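Local coordinates for ABC transporter, substrate binding protein (Mannopine) (Agrobacterium fabrum, PDB 5L9S) that serves as the periplasmic solute-binding protein of an ABC transporter, probably capturing the opine mannopine for uptake, at residues A[2-6]-A[246-250]; A[7-11]-A[39-44]; A[162-166]-A[298-303]; A[196-200]-A[217-223]; A[225-229]-A[290-294]. All blocks are in the same frame, centred on the assembly; numbering follows the deposited sequence.

Contact 1. Residues A[2-6]-A[246-250]; sequences EQRVV and NRENA
Val5 and Arg4 lie against the first turn of helix 247-258, where the first strand of the periplasmic-binding-protein fold is covered by that helix. Val5 carries the apolar part. From its CB the two methyls split over the helix backbone. CG1, anti to the backbone N (chi1 -168°), goes to Ala250: it is 3.7 Å from Ala250 CA and 3.9 Å from Ala250 CB. CG2 goes to the residue before. It lies 3.6 Å from Asn249 O and 3.7 Å from Asn249 CB. The fork thus spans two successive helix residues and is buried. Leu61 of the neighbouring strand touches both Val5 and Ala250, and Ile32 lies against Val5 and Asn249.

Toward the N-terminus the contact becomes polar and more exposed. The side chains of Gln3 and Asn249 cross at about a right angle, with their amide planes 44° apart. The Gln3 OE1 end accepts from Met1 N, so the amide is held from its own side. Asn246 stands at the N-cap position, and its backbone O accepts from Ala250 N (2.9 Å) in the first helical turn. Asn246 CB is directed at the strand, 3.3 Å from Arg4 O.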
# COMPACT_ATOMS: atom_id res chain seq x y z
N GLU A 2 22.19 13.19 24.64
CA GLU A 2 22.82 12.17 23.79
C GLU A 2 21.66 11.48 23.03
O GLU A 2 21.59 10.24 22.93
CB GLU A 2 23.67 11.18 24.63
CG GLU A 2 23.01 10.65 25.90
CD GLU A 2 23.82 9.63 26.67
OE1 GLU A 2 24.83 10.02 27.30
OE2 GLU A 2 23.42 8.45 26.67
N GLN A 3 20.74 12.32 22.51
CA GLN A 3 19.48 12.00 21.86
C GLN A 3 19.57 11.08 20.67
O GLN A 3 20.45 11.22 19.81
CB GLN A 3 18.69 13.26 21.49
CG GLN A 3 18.03 13.98 22.69
CD GLN A 3 17.83 13.13 23.94
OE1 GLN A 3 18.54 13.28 24.95
NE2 GLN A 3 16.86 12.21 23.90
N ARG A 4 18.62 10.13 20.63
CA ARG A 4 18.43 9.09 19.63
C ARG A 4 16.95 8.72 19.47
O ARG A 4 16.10 9.16 20.27
CB ARG A 4 19.29 7.84 19.92
CG ARG A 4 19.10 7.23 21.31
CD ARG A 4 20.07 6.10 21.59
NE ARG A 4 19.37 4.89 22.00
CZ ARG A 4 19.67 3.65 21.59
NH1 ARG A 4 20.69 3.45 20.76
NH2 ARG A 4 18.96 2.62 22.02
N VAL A 5 16.64 7.97 18.38
CA VAL A 5 15.31 7.43 18.02
C VAL A 5 15.55 6.03 17.49
O VAL A 5 16.39 5.86 16.61
CB VAL A 5 14.53 8.23 16.94
CG1 VAL A 5 13.09 7.75 16.87
CG2 VAL A 5 14.56 9.73 17.17
N VAL A 6 14.77 5.05 17.96
CA VAL A 6 14.86 3.68 17.46
C VAL A 6 13.61 3.36 16.64
O VAL A 6 12.50 3.41 17.17
CB VAL A 6 15.23 2.62 18.53
CG1 VAL A 6 14.45 2.78 19.81
CG2 VAL A 6 15.15 1.19 17.97
N ASN A 246 12.01 7.51 23.78
CA ASN A 246 12.29 8.80 23.14
C ASN A 246 11.07 9.30 22.35
O ASN A 246 11.20 9.66 21.17
CB ASN A 246 13.54 8.68 22.24
CG ASN A 246 14.66 7.82 22.79
OD1 ASN A 246 14.65 6.59 22.65
ND2 ASN A 246 15.66 8.44 23.38
N ARG A 247 9.90 9.34 23.01
CA ARG A 247 8.59 9.74 22.47
C ARG A 247 8.62 11.06 21.66
O ARG A 247 8.16 11.10 20.51
CB ARG A 247 7.54 9.84 23.61
CG ARG A 247 6.09 9.63 23.16
CD ARG A 247 5.07 10.30 24.06
NE ARG A 247 4.98 11.74 23.80
CZ ARG A 247 3.90 12.37 23.33
NH1 ARG A 247 2.79 11.70 23.08
NH2 ARG A 247 3.93 13.68 23.11
N GLU A 248 9.18 12.12 22.26
CA GLU A 248 9.31 13.48 21.71
C GLU A 248 10.13 13.49 20.42
O GLU A 248 9.68 14.03 19.40
CB GLU A 248 9.89 14.45 22.77
CG GLU A 248 10.68 13.82 23.92
CD GLU A 248 10.33 14.27 25.33
OE1 GLU A 248 10.39 15.49 25.60
OE2 GLU A 248 10.07 13.39 26.19
N ASN A 249 11.32 12.86 20.46
CA ASN A 249 12.25 12.73 19.36
C ASN A 249 11.66 11.91 18.23
O ASN A 249 11.94 12.20 17.07
CB ASN A 249 13.54 12.08 19.83
CG ASN A 249 14.48 12.96 20.60
OD1 ASN A 249 14.48 14.20 20.49
ND2 ASN A 249 15.37 12.33 21.33
N ALA A 250 10.87 10.88 18.57
CA ALA A 250 10.21 10.01 17.60
C ALA A 250 9.17 10.79 16.82
O ALA A 250 9.06 10.59 15.60
CB ALA A 250 9.58 8.83 18.31

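Contact 2. Residues A[7-11]-A[39-44]; sequences IATTG and GTDAEK
Lys44 lies along the end of strand 4-9, passing Ala8, Thr9 and Thr10 in turn. The strand is the first of a beta-alpha-beta unit: helix 12-30 leads from it to the parallel strand 33-38, and the chain then enters helix 41-53. The lysine runs from the helix to the strand end. Its CG rests 3.9 Å from Ala8 CB, and its CD is 3.6 Å from Thr9 O. Bends at chi2, chi3 and chi4 bring the ammonium back beside Thr10, where NZ is 3.6 Å from Thr10 CG2. The side chains of Thr10 and Lys44 cross at a slant. Asp41 meets the same methyl, and it forms a salt bridge with the lysine, Lys44 NZ to Asp41 OD1 at 3.3 Å. Leu63 O is a second, weak partner of the ammonium.

The backbones meet beside this group. Gly39 N donates to Thr9 O (3.2 Å) in the carbonyl plane, though the bond is bent to 137° at hydrogen. Thr10 CA lies 3.2 Å from Gly39 O in a nearly straight CA-H...O contact. Each segment also carries its own local bonds. Thr9 OG1 accepts from Gly11 N, an ST turn. Thr40 and Glu43 form a capping box at the helix start: Glu43 N donates to Thr40 OG1, and Thr40 N donates to Glu43 OE2 from above the carboxylate plane at 3.1 Å.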
# COMPACT_ATOMS: atom_id res chain seq x y z
N ILE A 7 13.80 3.07 15.35
CA ILE A 7 12.74 2.74 14.40
C ILE A 7 12.96 1.33 13.81
O ILE A 7 14.09 0.99 13.45
CB ILE A 7 12.56 3.85 13.29
CG1 ILE A 7 11.31 3.58 12.39
CG2 ILE A 7 13.82 4.08 12.44
CD1 ILE A 7 10.79 4.76 11.57
N ALA A 8 11.87 0.53 13.70
CA ALA A 8 11.92 -0.80 13.09
C ALA A 8 11.29 -0.79 11.70
O ALA A 8 10.22 -0.21 11.50
CB ALA A 8 11.25 -1.82 13.98
N THR A 9 11.99 -1.41 10.73
CA THR A 9 11.58 -1.53 9.32
C THR A 9 11.79 -3.00 8.90
O THR A 9 12.32 -3.78 9.71
CB THR A 9 12.39 -0.55 8.41
OG1 THR A 9 13.75 -0.98 8.29
CG2 THR A 9 12.35 0.90 8.87
N THR A 10 11.42 -3.36 7.65
CA THR A 10 11.64 -4.70 7.10
C THR A 10 13.11 -4.89 6.69
O THR A 10 13.52 -6.02 6.41
CB THR A 10 10.69 -5.03 5.95
OG1 THR A 10 10.83 -4.03 4.92
CG2 THR A 10 9.26 -5.19 6.39
N GLY A 11 13.88 -3.80 6.73
CA GLY A 11 15.30 -3.78 6.40
C GLY A 11 15.55 -3.67 4.91
O GLY A 11 14.69 -3.22 4.15
N GLY A 39 13.42 -6.61 10.71
CA GLY A 39 12.60 -7.79 10.97
C GLY A 39 11.39 -7.84 10.07
O GLY A 39 11.05 -6.83 9.45
N THR A 40 10.71 -9.00 10.00
CA THR A 40 9.48 -9.13 9.21
C THR A 40 8.34 -8.41 9.94
O THR A 40 8.46 -8.12 11.13
CB THR A 40 9.13 -10.61 8.91
OG1 THR A 40 8.66 -11.26 10.10
CG2 THR A 40 10.28 -11.38 8.27
N ASP A 41 7.24 -8.10 9.22
CA ASP A 41 6.07 -7.42 9.78
C ASP A 41 5.50 -8.20 10.95
O ASP A 41 5.17 -7.59 11.95
CB ASP A 41 4.99 -7.15 8.72
CG ASP A 41 5.52 -6.38 7.51
OD1 ASP A 41 5.54 -5.13 7.57
OD2 ASP A 41 5.95 -7.03 6.53
N ALA A 42 5.44 -9.55 10.85
CA ALA A 42 4.95 -10.44 11.94
C ALA A 42 5.90 -10.46 13.14
O ALA A 42 5.43 -10.47 14.28
CB ALA A 42 4.72 -11.85 11.44
N GLU A 43 7.23 -10.47 12.88
CA GLU A 43 8.27 -10.44 13.91
C GLU A 43 8.18 -9.13 14.70
O GLU A 43 8.29 -9.16 15.93
CB GLU A 43 9.66 -10.48 13.27
CG GLU A 43 10.27 -11.85 13.09
CD GLU A 43 11.67 -11.71 12.52
OE1 GLU A 43 12.62 -11.55 13.33
OE2 GLU A 43 11.80 -11.63 11.28
N LYS A 44 8.03 -7.99 13.98
CA LYS A 44 7.92 -6.64 14.52
C LYS A 44 6.70 -6.50 15.42
O LYS A 44 6.84 -6.07 16.57
CB LYS A 44 7.88 -5.61 13.39
CG LYS A 44 9.23 -5.02 13.05
CD LYS A 44 9.42 -4.83 11.56
CE LYS A 44 8.50 -3.82 10.94
NZ LYS A 44 7.94 -4.35 9.66

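Contact 3. Residues A[162-166]-A[298-303]; sequences PREKL and VENRII
In the two-lobed periplasmic-binding-protein fold, the C-terminal end of helix 295-300 meets the loop between helices 149-158 and 171-181, and Arg163 makes the polar join. Its guanidinium holds two backbone carbonyls. NH1 donates to Glu299 O (3.0 Å), with the oxygen tilted out of the guanidinium plane. NH2 donates to Ile302 O (2.8 Å), which lies in that plane at the edge. Asn300 O sits over one face of the group, offset toward its rim. Three carbonyls of the helix end and following loop thus lie near the charge, two hydrogen-bonded, and would probably favour it. Arg163 NE forms a salt bridge with Glu164 OE1 (3.1 Å), which further fixes the group.

The stem of the arginine is apolar packing. Arg163 and Ile303 run past each other in opposite directions, and Ile303 CD1 comes within 3.3 Å of Arg163 CB. The other branch, Ile303 CG2, is 3.7 Å from Leu166 CD2, where the two side chains cross at about a right angle.

Leu166 also packs on Ala153 and Leu156 of helix 149-158, while Ile303 touches Leu157. The backbone of Ile303 bonds to Ala231 and Leu233, so the contact lies between helix 149-158 and strand 224-240.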
# COMPACT_ATOMS: atom_id res chain seq x y z
N PRO A 162 -20.38 2.22 -7.70
CA PRO A 162 -19.48 3.39 -7.72
C PRO A 162 -18.55 3.35 -6.52
O PRO A 162 -18.95 2.83 -5.47
CB PRO A 162 -20.44 4.59 -7.64
CG PRO A 162 -21.67 4.06 -6.99
CD PRO A 162 -21.77 2.60 -7.34
N ARG A 163 -17.31 3.86 -6.67
CA ARG A 163 -16.28 3.81 -5.62
C ARG A 163 -16.69 4.44 -4.28
O ARG A 163 -16.28 3.95 -3.23
CB ARG A 163 -14.93 4.36 -6.09
CG ARG A 163 -14.93 5.57 -7.00
CD ARG A 163 -13.56 6.26 -6.96
NE ARG A 163 -13.72 7.70 -6.73
CZ ARG A 163 -12.86 8.47 -6.08
NH1 ARG A 163 -13.12 9.76 -5.92
NH2 ARG A 163 -11.75 7.96 -5.59
N GLU A 164 -17.53 5.48 -4.31
CA GLU A 164 -18.04 6.18 -3.12
C GLU A 164 -19.02 5.29 -2.31
O GLU A 164 -19.14 5.45 -1.09
CB GLU A 164 -18.72 7.50 -3.51
CG GLU A 164 -17.87 8.42 -4.39
CD GLU A 164 -17.85 8.11 -5.88
OE1 GLU A 164 -16.79 8.36 -6.51
OE2 GLU A 164 -18.86 7.60 -6.42
N LYS A 165 -19.71 4.37 -3.00
CA LYS A 165 -20.66 3.43 -2.42
C LYS A 165 -20.07 2.00 -2.27
O LYS A 165 -20.82 1.06 -1.95
CB LYS A 165 -21.94 3.38 -3.29
CG LYS A 165 -22.78 4.66 -3.30
CD LYS A 165 -24.10 4.47 -4.05
CE LYS A 165 -25.05 5.63 -3.87
NZ LYS A 165 -26.42 5.32 -4.38
N LEU A 166 -18.74 1.85 -2.46
CA LEU A 166 -18.04 0.56 -2.42
C LEU A 166 -18.07 -0.10 -1.05
O LEU A 166 -18.42 -1.28 -0.97
CB LEU A 166 -16.60 0.67 -2.95
CG LEU A 166 -15.80 -0.65 -3.13
CD1 LEU A 166 -16.47 -1.61 -4.11
CD2 LEU A 166 -14.37 -0.38 -3.52
N VAL A 298 -5.22 9.91 -7.78
CA VAL A 298 -5.40 9.55 -6.36
C VAL A 298 -6.75 10.12 -5.81
O VAL A 298 -7.51 9.37 -5.21
CB VAL A 298 -4.18 9.91 -5.46
CG1 VAL A 298 -4.39 9.45 -4.02
CG2 VAL A 298 -2.87 9.33 -6.02
N GLU A 299 -7.10 11.39 -6.09
CA GLU A 299 -8.35 11.93 -5.56
C GLU A 299 -9.61 11.58 -6.37
O GLU A 299 -10.69 11.53 -5.78
CB GLU A 299 -8.29 13.45 -5.29
CG GLU A 299 -7.85 14.35 -6.44
CD GLU A 299 -7.08 15.62 -6.08
OE1 GLU A 299 -6.88 16.48 -6.98
OE2 GLU A 299 -6.63 15.74 -4.92
N ASN A 300 -9.49 11.32 -7.68
CA ASN A 300 -10.67 11.08 -8.52
C ASN A 300 -10.92 9.66 -9.04
O ASN A 300 -12.03 9.41 -9.50
CB ASN A 300 -10.66 12.02 -9.73
CG ASN A 300 -10.40 13.48 -9.43
OD1 ASN A 300 -10.47 13.95 -8.29
ND2 ASN A 300 -10.12 14.24 -10.48
N ARG A 301 -9.92 8.76 -9.05
CA ARG A 301 -10.14 7.43 -9.63
C ARG A 301 -9.68 6.25 -8.76
O ARG A 301 -10.16 5.13 -8.95
CB ARG A 301 -9.46 7.31 -11.00
CG ARG A 301 -9.80 8.39 -11.98
CD ARG A 301 -9.63 7.92 -13.39
NE ARG A 301 -8.22 7.79 -13.73
CZ ARG A 301 -7.76 7.10 -14.78
NH1 ARG A 301 -8.61 6.48 -15.59
NH2 ARG A 301 -6.46 7.05 -15.03
N ILE A 302 -8.69 6.49 -7.88
CA ILE A 302 -8.13 5.46 -7.01
C ILE A 302 -9.11 5.07 -5.87
O ILE A 302 -9.92 5.88 -5.41
CB ILE A 302 -6.70 5.89 -6.50
CG1 ILE A 302 -5.58 5.30 -7.33
CG2 ILE A 302 -6.44 5.63 -5.03
CD1 ILE A 302 -5.19 6.11 -8.46
N ILE A 303 -8.99 3.83 -5.40
CA ILE A 303 -9.74 3.28 -4.27
C ILE A 303 -8.81 3.25 -3.04
O ILE A 303 -7.71 2.69 -3.08
CB ILE A 303 -10.30 1.85 -4.58
CG1 ILE A 303 -11.05 1.77 -5.95
CG2 ILE A 303 -11.14 1.32 -3.43
CD1 ILE A 303 -12.16 2.65 -6.14

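Contact 4. Residues A[196-200]-A[217-223]; sequences VQAFR and LKAEGYK
The guanidinium of Arg200 takes the carboxylate of Glu220 at its edge, while one face is covered by Val196 CG1, centred above it within the same helix. Gln197 OE1 lies in its plane, at the edge. The Phe199 ring has Tyr222 CB and Lys223 O near its plane: Phe199 CE1 is 4.0 Å from Tyr222 CB. At the edge of the Tyr222 ring lie Leu217 O and Glu220 OE1.

The salt bridge is side-on. Arg200 NE and NH1 both donate to Glu220 OE1, each at 3.0 Å, and NH1 also donates to Glu220 OE2 at 3.0 Å. All three approaches come from the syn side of the carboxylate. The two planes are turned 37° apart. Arg200 is extended from CG to NE, which carries the charge out past Tyr222. The phenol lies across that stem at about a right angle, with Tyr222 OH 3.4 Å from Arg200 CG.

Next to the salt bridge, apolar side chains pack between helices 192-200 and 211-219, which strand 206-210 links in the two-lobed binding-protein fold. Leu217 CD1 packs 3.9 Å from Phe199 CB and 4.1 Å from Val196 CG2. Ile224 touches both Phe199 and Leu217. Helix 211-219 closes in a Schellman motif: Gly221 has positive phi, and Tyr222 N donates to Leu217 O (3.0 Å). The turn brings Tyr222 back to the stem of Arg200.

The chemistry is layered. Buried Leu217 and Phe199 hold the helices together, and a charge pair of three hydrogen bonds closes the more exposed side. With both NE and NH1 engaged, the guanidinium has little freedom to rotate.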
# COMPACT_ATOMS: atom_id res chain seq x y z
N VAL A 196 4.91 -12.04 -12.44
CA VAL A 196 5.96 -11.54 -13.33
C VAL A 196 6.36 -12.69 -14.28
O VAL A 196 6.45 -12.45 -15.49
CB VAL A 196 7.11 -10.95 -12.47
CG1 VAL A 196 8.45 -11.02 -13.16
CG2 VAL A 196 6.82 -9.52 -12.08
N GLN A 197 6.57 -13.92 -13.74
CA GLN A 197 6.92 -15.10 -14.54
C GLN A 197 5.77 -15.41 -15.53
O GLN A 197 6.01 -15.61 -16.72
CB GLN A 197 7.16 -16.35 -13.67
CG GLN A 197 8.24 -16.28 -12.56
CD GLN A 197 9.70 -16.16 -12.97
OE1 GLN A 197 10.53 -15.65 -12.19
NE2 GLN A 197 10.07 -16.66 -14.15
N ALA A 198 4.53 -15.43 -15.01
CA ALA A 198 3.32 -15.72 -15.77
C ALA A 198 3.14 -14.75 -16.94
O ALA A 198 2.71 -15.17 -18.01
CB ALA A 198 2.10 -15.69 -14.85
N PHE A 199 3.48 -13.47 -16.74
CA PHE A 199 3.40 -12.49 -17.80
C PHE A 199 4.50 -12.74 -18.85
O PHE A 199 4.19 -12.69 -20.05
CB PHE A 199 3.44 -11.05 -17.26
CG PHE A 199 3.04 -10.03 -18.30
CD1 PHE A 199 3.99 -9.50 -19.19
CD2 PHE A 199 1.71 -9.62 -18.42
CE1 PHE A 199 3.61 -8.58 -20.17
CE2 PHE A 199 1.34 -8.69 -19.40
CZ PHE A 199 2.29 -8.18 -20.27
N ARG A 200 5.76 -13.01 -18.41
CA ARG A 200 6.91 -13.30 -19.28
C ARG A 200 6.61 -14.49 -20.18
O ARG A 200 6.98 -14.47 -21.34
CB ARG A 200 8.16 -13.64 -18.45
CG ARG A 200 8.77 -12.48 -17.71
CD ARG A 200 10.01 -12.95 -17.03
NE ARG A 200 10.59 -11.86 -16.28
CZ ARG A 200 11.08 -11.99 -15.06
NH1 ARG A 200 11.63 -10.94 -14.46
NH2 ARG A 200 10.97 -13.14 -14.40
N LEU A 217 8.38 -5.14 -15.39
CA LEU A 217 8.14 -5.79 -16.68
C LEU A 217 8.33 -4.82 -17.85
O LEU A 217 8.92 -5.22 -18.86
CB LEU A 217 6.75 -6.45 -16.76
CG LEU A 217 6.60 -7.78 -16.00
CD1 LEU A 217 5.14 -8.01 -15.56
CD2 LEU A 217 7.14 -8.96 -16.83
N LYS A 218 7.85 -3.56 -17.71
CA LYS A 218 7.98 -2.50 -18.72
C LYS A 218 9.44 -2.15 -18.89
O LYS A 218 9.88 -1.94 -20.02
CB LYS A 218 7.16 -1.24 -18.34
CG LYS A 218 6.93 -0.27 -19.52
CD LYS A 218 5.92 0.81 -19.21
CE LYS A 218 5.18 1.29 -20.43
NZ LYS A 218 3.78 1.66 -20.11
N ALA A 219 10.20 -2.09 -17.78
CA ALA A 219 11.64 -1.79 -17.75
C ALA A 219 12.45 -2.92 -18.39
O ALA A 219 13.53 -2.65 -18.93
CB ALA A 219 12.08 -1.56 -16.31
N GLU A 220 11.94 -4.18 -18.36
CA GLU A 220 12.56 -5.37 -19.00
C GLU A 220 12.27 -5.41 -20.50
O GLU A 220 12.86 -6.21 -21.22
CB GLU A 220 12.10 -6.68 -18.34
CG GLU A 220 12.72 -6.95 -16.98
CD GLU A 220 12.13 -8.16 -16.25
OE1 GLU A 220 11.98 -9.22 -16.89
OE2 GLU A 220 11.81 -8.03 -15.05
N GLY A 221 11.39 -4.51 -20.96
CA GLY A 221 11.06 -4.37 -22.38
C GLY A 221 9.75 -5.00 -22.80
O GLY A 221 9.42 -5.01 -23.98
N TYR A 222 8.98 -5.53 -21.82
CA TYR A 222 7.69 -6.14 -22.12
C TYR A 222 6.61 -5.12 -22.48
O TYR A 222 6.57 -4.00 -21.97
CB TYR A 222 7.23 -7.08 -21.00
CG TYR A 222 8.09 -8.32 -20.91
CD1 TYR A 222 7.88 -9.41 -21.76
CD2 TYR A 222 9.12 -8.41 -19.97
CE1 TYR A 222 8.67 -10.56 -21.66
CE2 TYR A 222 9.90 -9.56 -19.86
CZ TYR A 222 9.67 -10.63 -20.71
OH TYR A 222 10.43 -11.77 -20.61
N LYS A 223 5.76 -5.54 -23.42
CA LYS A 223 4.62 -4.84 -23.98
C LYS A 223 3.45 -4.88 -22.96
O LYS A 223 2.44 -5.54 -23.19
CB LYS A 223 4.27 -5.47 -25.34
CG LYS A 223 4.84 -4.74 -26.56
CD LYS A 223 6.37 -4.70 -26.61
CE LYS A 223 6.87 -3.50 -27.37
NZ LYS A 223 8.33 -3.31 -27.16

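Contact 5. Residues A[225-229]-A[290-294]; sequences GWSYD and ATLPS
Tyr228 and Pro293 mark the closest backbone approach, with their CA atoms 6.5 Å apart, as the loop 290-294 passes strand 224-240. The proline lies over one face of the tyrosine. Pro293 CB is 4.0 Å from the centroid of the Tyr228 ring and 17° off its normal, a CH-pi contact. Pro293 CD adds a touch 3.7 Å from Tyr228 CE1. The side chains cross at about a right angle. Chi1 of -56° sets the ring of Tyr228 beside its own backbone N and turns the hydroxyl back along the strand.

There the hydroxyl is gripped from two directions. Trp226 NE1 donates to Tyr228 OH (3.0 Å, 159° at hydrogen), with the oxygen in the plane of the indole. A water lies 2.7 Å from Tyr228 OH, at the edge of the phenol ring, and donates to Ala290 O at 2.7 Å. It is a bridge from strand to loop.

In the two-lobed binding-protein fold, strand 224-240 pairs here with strand 103-116. Leu112 of that strand touches both aromatic rings. The chain turns a corner at Asp229, where Ser227 OG accepts from Asp229 N in an ST turn.

Trp226 meets the loop by its benzo edge. Thr291 CG2 lies near the ring plane, 4.0 Å from Trp226 CZ2, and Thr291 OG1 is hydrogen-bonded to Ala288 O, in the helix just before the loop.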
# COMPACT_ATOMS: atom_id res chain seq x y z
N GLY A 225 0.93 -2.54 -20.21
CA GLY A 225 0.29 -1.30 -19.86
C GLY A 225 -0.49 -1.47 -18.57
O GLY A 225 -0.66 -2.59 -18.08
N TRP A 226 -0.99 -0.38 -18.02
CA TRP A 226 -1.82 -0.45 -16.83
C TRP A 226 -2.77 0.71 -16.78
O TRP A 226 -2.57 1.69 -17.51
CB TRP A 226 -1.00 -0.59 -15.53
CG TRP A 226 0.06 0.45 -15.36
CD1 TRP A 226 -0.08 1.71 -14.85
CD2 TRP A 226 1.45 0.31 -15.70
NE1 TRP A 226 1.14 2.36 -14.86
CE2 TRP A 226 2.09 1.52 -15.37
CE3 TRP A 226 2.21 -0.72 -16.27
CZ2 TRP A 226 3.45 1.72 -15.56
CZ3 TRP A 226 3.56 -0.51 -16.49
CH2 TRP A 226 4.16 0.69 -16.13
N SER A 227 -3.81 0.58 -15.94
CA SER A 227 -4.79 1.64 -15.75
C SER A 227 -4.93 2.02 -14.26
O SER A 227 -4.97 1.14 -13.41
CB SER A 227 -6.12 1.21 -16.35
OG SER A 227 -7.10 2.16 -15.98
N TYR A 228 -5.04 3.33 -13.97
CA TYR A 228 -5.24 3.83 -12.58
C TYR A 228 -6.70 3.89 -12.19
O TYR A 228 -6.98 4.23 -11.05
CB TYR A 228 -4.55 5.19 -12.32
CG TYR A 228 -3.07 5.17 -12.61
CD1 TYR A 228 -2.21 4.35 -11.89
CD2 TYR A 228 -2.53 5.97 -13.61
CE1 TYR A 228 -0.85 4.29 -12.19
CE2 TYR A 228 -1.18 5.91 -13.92
CZ TYR A 228 -0.34 5.08 -13.21
OH TYR A 228 0.99 5.04 -13.54
N ASP A 229 -7.63 3.57 -13.10
CA ASP A 229 -9.06 3.56 -12.85
C ASP A 229 -9.38 2.38 -11.92
O ASP A 229 -9.14 1.21 -12.27
CB ASP A 229 -9.84 3.46 -14.17
CG ASP A 229 -11.29 3.86 -14.06
OD1 ASP A 229 -12.12 2.97 -13.74
OD2 ASP A 229 -11.61 5.03 -14.38
N ALA A 290 6.18 9.27 -14.65
CA ALA A 290 5.64 8.55 -15.81
C ALA A 290 5.00 7.20 -15.47
O ALA A 290 4.07 6.79 -16.15
CB ALA A 290 6.75 8.33 -16.82
N THR A 291 5.50 6.51 -14.44
CA THR A 291 5.00 5.20 -14.06
C THR A 291 4.20 5.21 -12.75
O THR A 291 4.00 4.16 -12.15
CB THR A 291 6.16 4.18 -14.05
OG1 THR A 291 7.21 4.65 -13.21
CG2 THR A 291 6.73 3.92 -15.41
N LEU A 292 3.72 6.39 -12.29
CA LEU A 292 3.00 6.51 -11.02
C LEU A 292 1.73 7.31 -11.20
O LEU A 292 1.72 8.18 -12.07
CB LEU A 292 3.89 7.16 -9.95
CG LEU A 292 5.07 6.33 -9.46
CD1 LEU A 292 6.14 7.17 -8.89
CD2 LEU A 292 4.65 5.32 -8.46
N PRO A 293 0.66 7.09 -10.38
CA PRO A 293 -0.55 7.91 -10.54
C PRO A 293 -0.27 9.38 -10.15
O PRO A 293 0.57 9.70 -9.28
CB PRO A 293 -1.54 7.28 -9.56
CG PRO A 293 -0.69 6.64 -8.52
CD PRO A 293 0.49 6.10 -9.29
N SER A 294 -0.97 10.29 -10.79
CA SER A 294 -0.85 11.71 -10.46
C SER A 294 -1.66 11.97 -9.17
O SER A 294 -2.39 11.07 -8.74
CB SER A 294 -1.41 12.53 -11.61
OG SER A 294 -2.82 12.33 -11.65
O HOH W 1 1.48 6.83 -15.49

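Contacts 1 and 2 share strand 4-9. They follow one another along it, with centres about 19 Å apart. Contacts 3, 4 and 5 form a second group, linked through contact 5. Between contacts 3 and 5, Ile302 CD1 packs 3.7 Å from Tyr228 O, and Arg301 and Asp229 form a long, weak ion pair. Between contacts 4 and 5, Lys218 CD packs 3.5 Å from Trp226 CH2, and the lysine makes a cation-pi interaction with the indole. The two groups do not touch: the nearest atoms of contacts 2 and 5 are about 17 Å apart. The sheet reached by contacts 2 and 5 runs between them. The structure is the open, unliganded form, so no ligand is present.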